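Local coordinates for jacalin-type lectin domain-containing protein (Musa acuminata, PDB 7KMU), which binds mannose-type sugars as a homodimeric jacalin-related plant lectin with antiviral and mitogenic activity, at residues Met20-Arg25 with Phe44-Leu49; Gly34-Ala39 with Gly129-Ala134; Gly123-Ala128 with Gly136-Pro141. All blocks are in the same frame, centred on the assembly; numbering follows the deposited sequence. Where two conformers were deposited one is given.

Contact 1. Residues Met20-Arg25 with Phe44-Leu49; sequences MGPAYR and FTRYGL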
loop_
_atom_site.group_PDB
_atom_site.type_symbol
_atom_site.label_atom_id
_atom_site.label_comp_id
_atom_site.label_asym_id
_atom_site.label_seq_id
_atom_site.Cartn_x
_atom_site.Cartn_y
_atom_site.Cartn_z
ATOM N N MET B 20 -17.073 -4.018 -1.583
ATOM C CA MET B 20 -17.995 -3.241 -0.759
ATOM C C MET B 20 -18.261 -1.864 -1.383
ATOM O O MET B 20 -19.300 -1.246 -1.114
ATOM C CB MET B 20 -17.272 -3.042 0.593
ATOM C CG MET B 20 -18.081 -2.512 1.689
ATOM S SD MET B 20 -16.917 -1.815 2.900
ATOM C CE MET B 20 -17.445 -0.130 2.820
ATOM N N GLY B 21 -17.294 -1.377 -2.161
ATOM C CA GLY B 21 -17.297 -0.022 -2.683
ATOM C C GLY B 21 -16.839 0.961 -1.607
ATOM O O GLY B 21 -16.634 0.585 -0.447
ATOM N N PRO B 22 -16.667 2.250 -1.954
ATOM C CA PRO B 22 -16.277 3.236 -0.940
ATOM C C PRO B 22 -17.503 3.661 -0.127
ATOM O O PRO B 22 -18.613 3.694 -0.658
ATOM C CB PRO B 22 -15.742 4.399 -1.779
ATOM C CG PRO B 22 -16.491 4.315 -3.060
ATOM C CD PRO B 22 -16.862 2.866 -3.281
ATOM N N ALA B 23 -17.312 4.010 1.128
ATOM C CA ALA B 23 -18.452 4.420 1.930
ATOM C C ALA B 23 -18.267 5.824 2.421
ATOM O O ALA B 23 -17.133 6.285 2.591
ATOM C CB ALA B 23 -18.596 3.489 3.109
ATOM N N TYR B 24 -19.392 6.504 2.722
ATOM C CA TYR B 24 -19.329 7.827 3.323
ATOM C C TYR B 24 -18.767 7.688 4.748
ATOM O O TYR B 24 -17.939 8.499 5.179
ATOM C CB TYR B 24 -20.733 8.454 3.362
ATOM C CG TYR B 24 -20.710 9.892 3.828
ATOM C CD1 TYR B 24 -20.341 10.918 2.965
ATOM C CD2 TYR B 24 -21.042 10.225 5.139
ATOM C CE1 TYR B 24 -20.292 12.243 3.395
ATOM C CE2 TYR B 24 -20.995 11.548 5.582
ATOM C CZ TYR B 24 -20.627 12.555 4.701
ATOM O OH TYR B 24 -20.596 13.868 5.110
ATOM N N ARG B 25 -19.215 6.629 5.462
ATOM C CA ARG B 25 -18.780 6.344 6.823
ATOM C C ARG B 25 -18.750 4.836 7.072
ATOM O O ARG B 25 -19.692 4.126 6.708
ATOM C CB ARG B 25 -19.744 7.018 7.810
ATOM C CG ARG B 25 -19.233 7.154 9.248
ATOM C CD ARG B 25 -20.237 7.898 10.114
ATOM N NE ARG B 25 -21.459 7.114 10.296
ATOM C CZ ARG B 25 -22.607 7.327 9.660
ATOM N NH1 ARG B 25 -23.640 6.527 9.866
ATOM N NH2 ARG B 25 -22.726 8.340 8.806
ATOM N N PHE B 44 -21.583 -0.136 7.086
ATOM C CA PHE B 44 -21.222 1.156 6.554
ATOM C C PHE B 44 -22.430 1.924 6.068
ATOM O O PHE B 44 -23.465 1.323 5.769
ATOM C CB PHE B 44 -20.204 0.976 5.413
ATOM C CG PHE B 44 -20.726 0.152 4.265
ATOM C CD1 PHE B 44 -20.613 -1.234 4.273
ATOM C CD2 PHE B 44 -21.319 0.762 3.161
ATOM C CE1 PHE B 44 -21.117 -2.001 3.219
ATOM C CE2 PHE B 44 -21.826 -0.004 2.110
ATOM C CZ PHE B 44 -21.692 -1.376 2.130
ATOM N N THR B 45 -22.258 3.239 5.920
ATOM C CA THR B 45 -23.315 4.151 5.496
ATOM C C THR B 45 -22.925 4.887 4.226
ATOM O O THR B 45 -21.799 5.379 4.099
ATOM C CB THR B 45 -23.671 5.094 6.638
ATOM O OG1 THR B 45 -24.110 4.318 7.755
ATOM C CG2 THR B 45 -24.795 6.078 6.253
ATOM N N ARG B 46 -23.875 4.968 3.287
ATOM C CA ARG B 46 -23.682 5.590 1.988
ATOM C C ARG B 46 -25.083 5.948 1.459
ATOM O O ARG B 46 -25.976 5.112 1.521
ATOM C CB ARG B 46 -23.002 4.514 1.089
ATOM C CG ARG B 46 -22.701 4.870 -0.344
ATOM C CD ARG B 46 -21.749 3.854 -0.965
ATOM N NE ARG B 46 -22.298 2.504 -1.160
ATOM C CZ ARG B 46 -21.558 1.395 -1.145
ATOM N NH1 ARG B 46 -20.260 1.457 -0.883
ATOM N NH2 ARG B 46 -22.118 0.213 -1.354
ATOM N N TYR B 47 -25.283 7.193 0.980
ATOM C CA TYR B 47 -26.554 7.622 0.354
ATOM C C TYR B 47 -27.795 7.420 1.252
ATOM O O TYR B 47 -28.878 7.057 0.763
ATOM C CB TYR B 47 -26.728 6.945 -1.024
ATOM C CG TYR B 47 -25.515 7.075 -1.923
ATOM C CD1 TYR B 47 -24.861 8.295 -2.077
ATOM C CD2 TYR B 47 -25.057 5.994 -2.664
ATOM C CE1 TYR B 47 -23.743 8.417 -2.900
ATOM C CE2 TYR B 47 -23.954 6.112 -3.514
ATOM C CZ TYR B 47 -23.307 7.330 -3.633
ATOM O OH TYR B 47 -22.210 7.442 -4.462
ATOM N N GLY B 48 -27.615 7.692 2.544
ATOM C CA GLY B 48 -28.687 7.606 3.534
ATOM C C GLY B 48 -29.077 6.205 3.948
ATOM O O GLY B 48 -30.101 6.026 4.616
ATOM N N LEU B 49 -28.263 5.205 3.572
ATOM C CA LEU B 49 -28.513 3.798 3.849
ATOM C C LEU B 49 -27.359 3.161 4.580
ATOM O O LEU B 49 -26.206 3.299 4.149
ATOM C CB LEU B 49 -28.751 3.040 2.530
ATOM C CG LEU B 49 -30.107 3.321 1.869
ATOM C CD1 LEU B 49 -30.018 3.201 0.361
ATOM C CD2 LEU B 49 -31.167 2.391 2.407
#
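Arg46 reaches across to the loop 20-25 and holds two of its carbonyls with one guanidinium group. Arg46 NH1 lies 2.9 Å from Met20 O and donates to it at 158°, while NH2 donates to that same oxygen in a longer and more bent bond. Arg46 NH1 also serves Pro22 O at 2.8 Å. Both oxygens lie close to the guanidinium plane, although NH1 stands well above the carbonyl plane of Pro22. Beside this grip, Met20 is laid over the ring of Phe44: its CE sits 3.8 Å from the ring centroid, over the face, with SD oblique to the ring in a Met-aromatic contact. The Met20 chain leaves with CG anti to the backbone N (chi1 -169°), which brings CG within 3.4 Å of Phe44 CE1, and a bend at chi3 then folds the methyl back over the ring. Ala23 CB fills in against Phe44 CB.

Where the loop runs into strand 25-33 it pairs with the end of strand 37-46, its antiparallel neighbour. Tyr24 and Arg25 both face Thr45, a classic beta bulge: Thr45 O takes a weak bond from Tyr24 N and a straighter one from Arg25 N, and Thr45 N returns a bond of 2.8 Å to Arg25 O. The side chains of Arg25 and Thr45 run alongside each other, with Thr45 CB over one face of the guanidinium. Their polar ends are both directed to Asp27, which forms a salt bridge with Arg25 NE and a hydrogen bond with Thr45 OG1. Further out, the type I' turn from Arg46 to Leu49 reverses the chain into strand 49-56, whose Glu51 and Gln53 touch Phe44. Met20 and Ala23 also bond through their backbones to Phe124 and Ala122 of strand 118-128.

Contact 2. Residues Gly34-Ala39 with Gly129-Ala134; sequences GDIIDA and GSFIDA. With EDO (1,2-ethanediol), chain E.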
loop_
_atom_site.group_PDB
_atom_site.type_symbol
_atom_site.label_atom_id
_atom_site.label_comp_id
_atom_site.label_asym_id
_atom_site.label_seq_id
_atom_site.Cartn_x
_atom_site.Cartn_y
_atom_site.Cartn_z
ATOM N N GLY B 34 -8.940 -17.325 13.573
ATOM C CA GLY B 34 -8.400 -18.407 14.394
ATOM C C GLY B 34 -6.941 -18.508 14.024
ATOM O O GLY B 34 -6.174 -17.563 14.258
ATOM N N ASP B 35 -6.564 -19.585 13.332
ATOM C CA ASP B 35 -5.215 -19.701 12.774
ATOM C C ASP B 35 -5.040 -18.585 11.718
ATOM O O ASP B 35 -3.954 -18.037 11.566
ATOM C CB ASP B 35 -5.044 -21.036 12.027
ATOM C CG ASP B 35 -4.920 -22.290 12.872
ATOM O OD1 ASP B 35 -4.591 -22.171 14.068
ATOM O OD2 ASP B 35 -5.135 -23.395 12.324
ATOM N N ILE B 36 -6.110 -18.317 10.937
ATOM C CA ILE B 36 -6.061 -17.370 9.827
ATOM C C ILE B 36 -7.276 -16.431 9.858
ATOM O O ILE B 36 -8.047 -16.473 10.826
ATOM C CB ILE B 36 -5.919 -18.153 8.469
ATOM C CG1 ILE B 36 -6.986 -19.275 8.321
ATOM C CG2 ILE B 36 -4.521 -18.780 8.350
ATOM C CD1 ILE B 36 -8.451 -18.794 8.043
ATOM N N ILE B 37 -7.456 -15.588 8.813
ATOM C CA ILE B 37 -8.605 -14.687 8.740
ATOM C C ILE B 37 -9.757 -15.379 8.011
ATOM O O ILE B 37 -9.703 -15.569 6.793
ATOM C CB ILE B 37 -8.227 -13.330 8.090
ATOM C CG1 ILE B 37 -7.023 -12.671 8.811
ATOM C CG2 ILE B 37 -9.443 -12.406 8.075
ATOM C CD1 ILE B 37 -7.218 -12.445 10.383
ATOM N N ASP B 38 -10.772 -15.787 8.768
ATOM C CA ASP B 38 -11.929 -16.485 8.216
ATOM C C ASP B 38 -12.893 -15.549 7.516
ATOM O O ASP B 38 -13.454 -15.910 6.478
ATOM C CB ASP B 38 -12.690 -17.179 9.347
ATOM C CG ASP B 38 -11.898 -18.309 9.958
ATOM O OD1 ASP B 38 -11.117 -18.043 10.905
ATOM O OD2 ASP B 38 -12.031 -19.448 9.474
ATOM N N ALA B 39 -13.126 -14.369 8.100
ATOM C CA ALA B 39 -14.124 -13.463 7.563
ATOM C C ALA B 39 -13.940 -12.032 8.005
ATOM O O ALA B 39 -13.330 -11.747 9.047
ATOM C CB ALA B 39 -15.517 -13.948 7.985
ATOM N N GLY B 129 -13.765 -17.132 0.107
ATOM C CA GLY B 129 -14.458 -18.403 -0.087
ATOM C C GLY B 129 -14.751 -18.925 1.304
ATOM O O GLY B 129 -15.572 -18.341 2.018
ATOM N N SER B 130 -14.005 -19.955 1.743
ATOM C CA SER B 130 -14.098 -20.421 3.127
ATOM C C SER B 130 -13.462 -19.360 4.035
ATOM O O SER B 130 -13.855 -19.202 5.196
ATOM C CB SER B 130 -13.299 -21.704 3.315
ATOM O OG SER B 130 -13.600 -22.632 2.285
ATOM N N PHE B 131 -12.435 -18.668 3.498
ATOM C CA PHE B 131 -11.662 -17.674 4.249
ATOM C C PHE B 131 -11.485 -16.397 3.449
ATOM O O PHE B 131 -12.024 -16.280 2.345
ATOM C CB PHE B 131 -10.273 -18.259 4.597
ATOM C CG PHE B 131 -10.293 -19.707 5.032
ATOM C CD1 PHE B 131 -11.010 -20.105 6.157
ATOM C CD2 PHE B 131 -9.610 -20.673 4.307
ATOM C CE1 PHE B 131 -11.058 -21.452 6.536
ATOM C CE2 PHE B 131 -9.645 -22.023 4.704
ATOM C CZ PHE B 131 -10.387 -22.398 5.799
ATOM N N ILE B 132 -10.691 -15.446 3.990
ATOM C CA ILE B 132 -10.362 -14.246 3.232
ATOM C C ILE B 132 -9.093 -14.539 2.433
ATOM O O ILE B 132 -7.993 -14.546 2.989
ATOM C CB ILE B 132 -10.216 -12.991 4.130
ATOM C CG1 ILE B 132 -11.535 -12.678 4.871
ATOM C CG2 ILE B 132 -9.730 -11.769 3.312
ATOM C CD1 ILE B 132 -12.807 -12.409 3.922
ATOM N N ASP B 133 -9.244 -14.815 1.123
ATOM C CA ASP B 133 -8.111 -15.107 0.247
ATOM C C ASP B 133 -7.267 -13.871 -0.003
ATOM O O ASP B 133 -6.044 -13.971 -0.112
ATOM C CB ASP B 133 -8.624 -15.613 -1.114
ATOM C CG ASP B 133 -9.361 -16.935 -1.000
ATOM O OD1 ASP B 133 -10.530 -16.925 -0.550
ATOM O OD2 ASP B 133 -8.757 -17.976 -1.330
ATOM N N ALA B 134 -7.928 -12.715 -0.179
ATOM C CA ALA B 134 -7.237 -11.477 -0.537
ATOM C C ALA B 134 -8.016 -10.269 -0.080
ATOM O O ALA B 134 -9.245 -10.334 0.086
ATOM C CB ALA B 134 -7.036 -11.417 -2.047
HETATM C C1 EDO E . -10.428 -20.189 0.645
HETATM O O1 EDO E . -11.328 -19.095 0.834
HETATM C C2 EDO E . -10.731 -20.966 -0.659
HETATM O O2 EDO E . -10.457 -20.173 -1.799
HETATM O O HOH W 1 -14.166 -19.890 7.900
#
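At the edge of the Phe131 ring, near its plane, lies Asp38 OD2, 3.5 Å from Phe131 CD1, with carboxylate and ring planes 76° apart. Ile36 crosses the phenylalanine at about a right angle and meets the ring obliquely, its CD1 3.4 Å from Phe131 CD1. Ser130 CB sits over the centre of one face.

A single direct hydrogen bond joins the two backbones, from Ile132 N to Ile37 O, 3.0 Å long and nearly straight at 172°. Next to it Ile37 CG2 packs on Ile132 CG1, 3.8 Å away, and the latter also touches Ala39 CA. The bond ties two sheets of the beta-prism together at the starts of strands 37-46 and 132-140, whose short segments here run at 107° to each other; Ile88 and Ile89 of the third sheet also pack here.

Residues 34-38 and 129-133 are the two GXXXD loops of mannose-specific jacalin-related lectins, so Asp38 and Asp133 probably belong to two separate mannose sites, which this contact joins. A water donates to both Asp38 OD2 and Ser130 O. Asp133 accepts from both hydroxyls of an ethanediol, probably from the crystallisation liquor, and Phe131 N donates to its O1. Carboxylate and backbone N-H thus form a hydroxyl-binding pair, and the diol probably imitates two sugar hydroxyls.

Contact 3. Residues Gly123-Ala128 with Gly136-Pro141; sequences GFFGRA and GVYLMP
Backbone hydrogen bonds carry the pairing of Phe125 with Gly136: Phe125 N donates to Gly136 O at 3.1 Å, and Gly136 N returns a shorter but more bent bond to Phe125 O. Further along, Tyr138 N donates to Gly123 O at 2.9 Å. In the first and last of these the donor stands more than 50° out of the carbonyl plane. The non-hydrogen-bonded pair between them, Phe124 with Val137, brings the CA atoms to 4.4 Å. There the same two oxygens receive CA-H...O contacts, Gly123 O from Val137 CA and Gly136 O from Phe124 CA.

These strands, 118-128 and 132-140, form a beta hairpin at the centre of one four-stranded antiparallel sheet of the jacalin-type domain, flanked by strands 5-11 and 16-19.

Aromatic contacts gather on the face that bears Phe125 and Tyr138. The Phe125 ring lies across the bare CA of Gly136, 3.9 Å from the ring centroid in a CH-pi contact. Phe125 CG is lodged between the backbone N and the carbonyl carbon (chi1 64°), a rotamer that swings the ring over the neighbouring strand. Phe125 also turns an edge to the face of Tyr138 in an offset edge-to-face pair, centroids 5.9 Å apart and planes at 77°. The Tyr138 ring has Gly123 C and Phe124 N near its plane at one edge, and its hydroxyl is hydrogen-bonded to Asp19.

Apolar packing occupies the other face, where Phe124 and Val137 lie side by side. Val137 CG1 is 3.6 Å from Phe124 CE2. Trp18 touches Phe124, and Val7 and Ile121 touch Val137. At the dimer interface, Phe125 packs on Ala117 of the second subunit, and Leu139 on its counterpart there.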
loop_
_atom_site.group_PDB
_atom_site.type_symbol
_atom_site.label_atom_id
_atom_site.label_comp_id
_atom_site.label_asym_id
_atom_site.label_seq_id
_atom_site.Cartn_x
_atom_site.Cartn_y
_atom_site.Cartn_z
ATOM N N GLY B 123 -13.174 1.862 2.614
ATOM C CA GLY B 123 -13.886 0.693 2.124
ATOM C C GLY B 123 -12.927 -0.422 1.799
ATOM O O GLY B 123 -11.706 -0.243 1.867
ATOM N N PHE B 124 -13.482 -1.572 1.434
ATOM C CA PHE B 124 -12.691 -2.778 1.198
ATOM C C PHE B 124 -13.158 -3.532 -0.030
ATOM O O PHE B 124 -14.318 -3.420 -0.448
ATOM C CB PHE B 124 -12.855 -3.736 2.412
ATOM C CG PHE B 124 -12.310 -3.191 3.711
ATOM C CD1 PHE B 124 -13.110 -2.427 4.550
ATOM C CD2 PHE B 124 -10.984 -3.404 4.069
ATOM C CE1 PHE B 124 -12.590 -1.873 5.730
ATOM C CE2 PHE B 124 -10.472 -2.876 5.264
ATOM C CZ PHE B 124 -11.280 -2.113 6.083
ATOM N N PHE B 125 -12.261 -4.337 -0.579
ATOM C CA PHE B 125 -12.568 -5.270 -1.650
ATOM C C PHE B 125 -11.600 -6.440 -1.503
ATOM O O PHE B 125 -10.657 -6.350 -0.715
ATOM C CB PHE B 125 -12.469 -4.608 -3.047
ATOM C CG PHE B 125 -11.087 -4.137 -3.433
ATOM C CD1 PHE B 125 -10.572 -2.948 -2.931
ATOM C CD2 PHE B 125 -10.314 -4.865 -4.330
ATOM C CE1 PHE B 125 -9.294 -2.504 -3.299
ATOM C CE2 PHE B 125 -9.038 -4.422 -4.697
ATOM C CZ PHE B 125 -8.537 -3.241 -4.174
ATOM N N GLY B 126 -11.825 -7.523 -2.233
ATOM C CA GLY B 126 -10.901 -8.654 -2.138
ATOM C C GLY B 126 -11.450 -9.908 -2.759
ATOM O O GLY B 126 -12.262 -9.835 -3.686
ATOM N N ARG B 127 -10.988 -11.054 -2.251
ATOM C CA ARG B 127 -11.432 -12.379 -2.685
ATOM C C ARG B 127 -11.755 -13.183 -1.430
ATOM O O ARG B 127 -11.105 -12.984 -0.398
ATOM C CB ARG B 127 -10.342 -13.078 -3.505
ATOM C CG ARG B 127 -9.954 -12.328 -4.790
ATOM C CD ARG B 127 -9.012 -13.143 -5.653
ATOM N NE ARG B 127 -9.696 -14.263 -6.305
ATOM C CZ ARG B 127 -10.179 -14.232 -7.545
ATOM N NH1 ARG B 127 -10.063 -13.136 -8.285
ATOM N NH2 ARG B 127 -10.768 -15.302 -8.060
ATOM N N ALA B 128 -12.746 -14.066 -1.498
ATOM C CA ALA B 128 -13.127 -14.867 -0.328
ATOM C C ALA B 128 -13.850 -16.120 -0.740
ATOM O O ALA B 128 -14.489 -16.144 -1.787
ATOM C CB ALA B 128 -14.030 -14.056 0.603
ATOM N N GLY B 136 -8.074 -5.655 -0.112
ATOM C CA GLY B 136 -7.651 -4.360 -0.621
ATOM C C GLY B 136 -8.516 -3.287 -0.009
ATOM O O GLY B 136 -9.540 -3.585 0.631
ATOM N N VAL B 137 -8.109 -2.020 -0.193
ATOM C CA VAL B 137 -8.847 -0.900 0.376
ATOM C C VAL B 137 -9.109 0.232 -0.590
ATOM O O VAL B 137 -8.332 0.448 -1.521
ATOM C CB VAL B 137 -8.164 -0.346 1.660
ATOM C CG1 VAL B 137 -8.246 -1.349 2.818
ATOM C CG2 VAL B 137 -6.716 0.078 1.405
ATOM N N TYR B 138 -10.194 0.980 -0.332
ATOM C CA TYR B 138 -10.484 2.239 -1.006
ATOM C C TYR B 138 -9.845 3.342 -0.167
ATOM O O TYR B 138 -9.856 3.268 1.073
ATOM C CB TYR B 138 -11.993 2.498 -1.028
ATOM C CG TYR B 138 -12.710 1.705 -2.088
ATOM C CD1 TYR B 138 -13.077 0.380 -1.869
ATOM C CD2 TYR B 138 -13.001 2.266 -3.328
ATOM C CE1 TYR B 138 -13.754 -0.353 -2.838
ATOM C CE2 TYR B 138 -13.678 1.545 -4.306
ATOM C CZ TYR B 138 -14.045 0.233 -4.064
ATOM O OH TYR B 138 -14.700 -0.459 -5.049
ATOM N N LEU B 139 -9.330 4.381 -0.834
ATOM C CA LEU B 139 -8.717 5.522 -0.154
ATOM C C LEU B 139 -9.442 6.797 -0.523
ATOM O O LEU B 139 -9.915 6.933 -1.646
ATOM C CB LEU B 139 -7.224 5.662 -0.490
ATOM C CG LEU B 139 -6.373 4.445 -0.135
ATOM C CD1 LEU B 139 -4.964 4.627 -0.608
ATOM C CD2 LEU B 139 -6.353 4.191 1.371
ATOM N N MET B 140 -9.522 7.730 0.430
ATOM C CA MET B 140 -10.136 9.047 0.241
ATOM C C MET B 140 -9.325 10.062 1.013
ATOM O O MET B 140 -8.702 9.695 2.008
ATOM C CB MET B 140 -11.546 9.064 0.840
ATOM C CG MET B 140 -12.508 8.321 0.056
ATOM S SD MET B 140 -14.119 8.592 0.775
ATOM C CE MET B 140 -14.959 7.607 -0.218
ATOM N N PRO B 141 -9.338 11.360 0.645
ATOM C CA PRO B 141 -8.662 12.338 1.506
ATOM C C PRO B 141 -9.499 12.609 2.757
ATOM O O PRO B 141 -10.662 12.194 2.844
ATOM C CB PRO B 141 -8.547 13.589 0.620
ATOM C CG PRO B 141 -9.542 13.417 -0.452
ATOM C CD PRO B 141 -10.051 12.010 -0.473
#

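Contact 3 is fully buried, contact 2 mostly so, and contact 1 is only partly covered, which matches their chemistry: regular strand pairing with aromatic packing in contact 3, isoleucine and phenylalanine packing around one backbone bond in contact 2, and arginine-to-carbonyl bonds in contact 1. Contacts 1 and 2 use opposite ends of strand 37-46, their centres about 24 Å apart on opposite sides of the chain's centre. Contacts 2 and 3 share strand 132-140 and meet where Asp133 packs against Arg127 and Ala128. Contact 1 touches contact 3 through Pro22, which packs on Tyr138 and Met140. Contact 3 alone reaches the second subunit.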